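Local atomic coordinates of VIN1 (Oscarella pearsei, PDB entry 6BFI), a protein that binds actin filaments and may play a role in cell-cell adhesion, as a sponge member of the vinculin/alpha-catenin family. Residues Pro2-Thr7 / Leu251-Glu256. Numbering follows the deposited sequence.
Sequences PVKFHT and LTTTFE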
loop_
_atom_site.group_PDB
_atom_site.type_symbol
_atom_site.label_atom_id
_atom_site.label_comp_id
_atom_site.label_asym_id
_atom_site.label_seq_id
_atom_site.Cartn_x
_atom_site.Cartn_y
_atom_site.Cartn_z
ATOM N N PRO A 2 15.855 -22.872 -9.011
ATOM C CA PRO A 2 14.412 -22.918 -9.269
ATOM C C PRO A 2 14.036 -22.172 -10.539
ATOM O O PRO A 2 14.775 -21.325 -11.046
ATOM C CB PRO A 2 13.805 -22.238 -8.034
ATOM C CG PRO A 2 14.894 -22.248 -7.000
ATOM C CD PRO A 2 16.171 -22.146 -7.772
ATOM N N VAL A 3 12.850 -22.505 -11.054
ATOM C CA VAL A 3 12.328 -21.824 -12.231
ATOM C C VAL A 3 12.030 -20.371 -11.882
ATOM O O VAL A 3 11.619 -20.051 -10.756
ATOM C CB VAL A 3 11.080 -22.550 -12.765
ATOM C CG1 VAL A 3 9.978 -22.591 -11.712
ATOM C CG2 VAL A 3 10.585 -21.902 -14.053
ATOM N N LYS A 4 12.253 -19.478 -12.843
ATOM C CA LYS A 4 12.104 -18.047 -12.632
ATOM C C LYS A 4 11.097 -17.466 -13.614
ATOM O O LYS A 4 10.972 -17.927 -14.753
ATOM C CB LYS A 4 13.450 -17.323 -12.785
ATOM C CG LYS A 4 14.518 -17.758 -11.792
ATOM C CD LYS A 4 14.129 -17.396 -10.371
ATOM C CE LYS A 4 15.219 -17.784 -9.386
ATOM N NZ LYS A 4 14.891 -17.343 -8.000
ATOM N N PHE A 5 10.370 -16.437 -13.154
ATOM C CA PHE A 5 9.455 -15.699 -14.017
ATOM C C PHE A 5 9.371 -14.231 -13.615
ATOM O O PHE A 5 8.312 -13.611 -13.756
ATOM C CB PHE A 5 8.048 -16.318 -14.016
ATOM C CG PHE A 5 7.820 -17.311 -12.913
ATOM C CD1 PHE A 5 7.671 -16.891 -11.600
ATOM C CD2 PHE A 5 7.741 -18.665 -13.193
ATOM C CE1 PHE A 5 7.454 -17.808 -10.583
ATOM C CE2 PHE A 5 7.525 -19.586 -12.185
ATOM C CZ PHE A 5 7.382 -19.158 -10.878
ATOM N N HIS A 6 10.472 -13.665 -13.120
ATOM C CA HIS A 6 10.533 -12.260 -12.735
ATOM C C HIS A 6 10.692 -11.328 -13.928
ATOM O O HIS A 6 10.780 -10.111 -13.736
ATOM C CB HIS A 6 11.687 -12.035 -11.751
ATOM C CG HIS A 6 13.019 -12.478 -12.273
ATOM N ND1 HIS A 6 13.971 -11.592 -12.732
ATOM C CD2 HIS A 6 13.556 -13.713 -12.412
ATOM C CE1 HIS A 6 15.038 -12.262 -13.128
ATOM N NE2 HIS A 6 14.811 -13.551 -12.946
ATOM N N THR A 7 10.710 -11.868 -15.144
ATOM C CA THR A 7 10.979 -11.112 -16.356
ATOM C C THR A 7 9.942 -11.476 -17.412
ATOM O O THR A 7 9.564 -12.645 -17.540
ATOM C CB THR A 7 12.409 -11.400 -16.852
ATOM O OG1 THR A 7 13.332 -10.510 -16.208
ATOM C CG2 THR A 7 12.526 -11.245 -18.352
ATOM N N LEU A 251 16.655 -8.739 -7.176
ATOM C CA LEU A 251 15.562 -9.596 -6.738
ATOM C C LEU A 251 15.040 -10.411 -7.912
ATOM O O LEU A 251 14.723 -9.861 -8.971
ATOM C CB LEU A 251 14.436 -8.766 -6.125
ATOM C CG LEU A 251 14.695 -8.227 -4.718
ATOM C CD1 LEU A 251 13.453 -7.536 -4.173
ATOM C CD2 LEU A 251 15.140 -9.348 -3.792
ATOM N N THR A 252 14.961 -11.727 -7.723
ATOM C CA THR A 252 14.416 -12.640 -8.722
ATOM C C THR A 252 13.226 -13.414 -8.166
ATOM O O THR A 252 12.960 -14.543 -8.581
ATOM C CB THR A 252 15.491 -13.603 -9.225
ATOM O OG1 THR A 252 15.966 -14.408 -8.137
ATOM C CG2 THR A 252 16.657 -12.836 -9.831
ATOM N N THR A 253 12.501 -12.814 -7.224
ATOM C CA THR A 253 11.429 -13.491 -6.512
ATOM C C THR A 253 10.163 -12.646 -6.525
ATOM O O THR A 253 10.216 -11.416 -6.610
ATOM C CB THR A 253 11.821 -13.787 -5.057
ATOM O OG1 THR A 253 12.242 -12.573 -4.419
ATOM C CG2 THR A 253 12.947 -14.808 -5.000
ATOM N N THR A 254 9.022 -13.326 -6.439
ATOM C CA THR A 254 7.748 -12.641 -6.269
ATOM C C THR A 254 7.700 -11.995 -4.889
ATOM O O THR A 254 7.947 -12.654 -3.875
ATOM C CB THR A 254 6.586 -13.620 -6.443
ATOM O OG1 THR A 254 6.645 -14.216 -7.747
ATOM C CG2 THR A 254 5.253 -12.903 -6.280
ATOM N N PHE A 255 7.387 -10.697 -4.857
ATOM C CA PHE A 255 7.447 -9.943 -3.608
ATOM C C PHE A 255 6.415 -10.436 -2.603
ATOM O O PHE A 255 6.711 -10.556 -1.408
ATOM C CB PHE A 255 7.243 -8.454 -3.893
ATOM C CG PHE A 255 7.489 -7.564 -2.707
ATOM C CD1 PHE A 255 8.378 -7.938 -1.711
ATOM C CD2 PHE A 255 6.827 -6.354 -2.587
ATOM C CE1 PHE A 255 8.602 -7.119 -0.620
ATOM C CE2 PHE A 255 7.047 -5.530 -1.499
ATOM C CZ PHE A 255 7.936 -5.914 -0.515
ATOM N N GLU A 256 5.204 -10.740 -3.067
ATOM C CA GLU A 256 4.094 -11.055 -2.176
ATOM C C GLU A 256 4.158 -12.491 -1.663
ATOM O O GLU A 256 3.128 -13.081 -1.325
ATOM C CB GLU A 256 2.761 -10.800 -2.887
ATOM C CG GLU A 256 2.472 -9.327 -3.193
ATOM C CD GLU A 256 3.296 -8.773 -4.349
ATOM O OE1 GLU A 256 4.087 -9.532 -4.948
ATOM O OE2 GLU A 256 3.151 -7.572 -4.660
#
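Thr-252 meets both Lys-4 and His-6, one through its polar atoms and the other through its carbon surface. Lys-4 CB lies at the edge of the His-6 ring, in its plane; beyond it the chain turns about its CB-CG bond (chi2 -65°) and runs extended to NZ. Lys-4 CD passes 3.6 Å from Thr-252 O, CE comes within 3.7 Å of Thr-252 OG1, and NZ donates a hydrogen bond of 3.1 Å to that hydroxyl. A weak second bond, 3.5 Å, joins Lys-4 NZ to Thr-252 O. A long flexible amine suits this place, since it spans the gap and can serve both oxygens.

His-6 presents a ring face to the same threonine: Thr-252 CB stands 3.9 Å from the ring centroid in a CH-pi contact, and CG2 lies 3.7 Å from both NE2 and CE1 of His-6. The flat imidazole suits the spot, offering a face to these carbons while its NE2 makes a hydrogen bond elsewhere. A beta-branched residue fits because one branch reaches the amine while the other rests over the imidazole. With an alanine at His-6, Thr-252 CB and CG2 would probably lose the flat surface beneath them, and the NE2 hydrogen bond would go too.

The contact joins the lead-in to helix 8-32 with the loop after helix 224-249, two non-helical segments meeting near the surface of the all-helical, bundle-built vinculin fold.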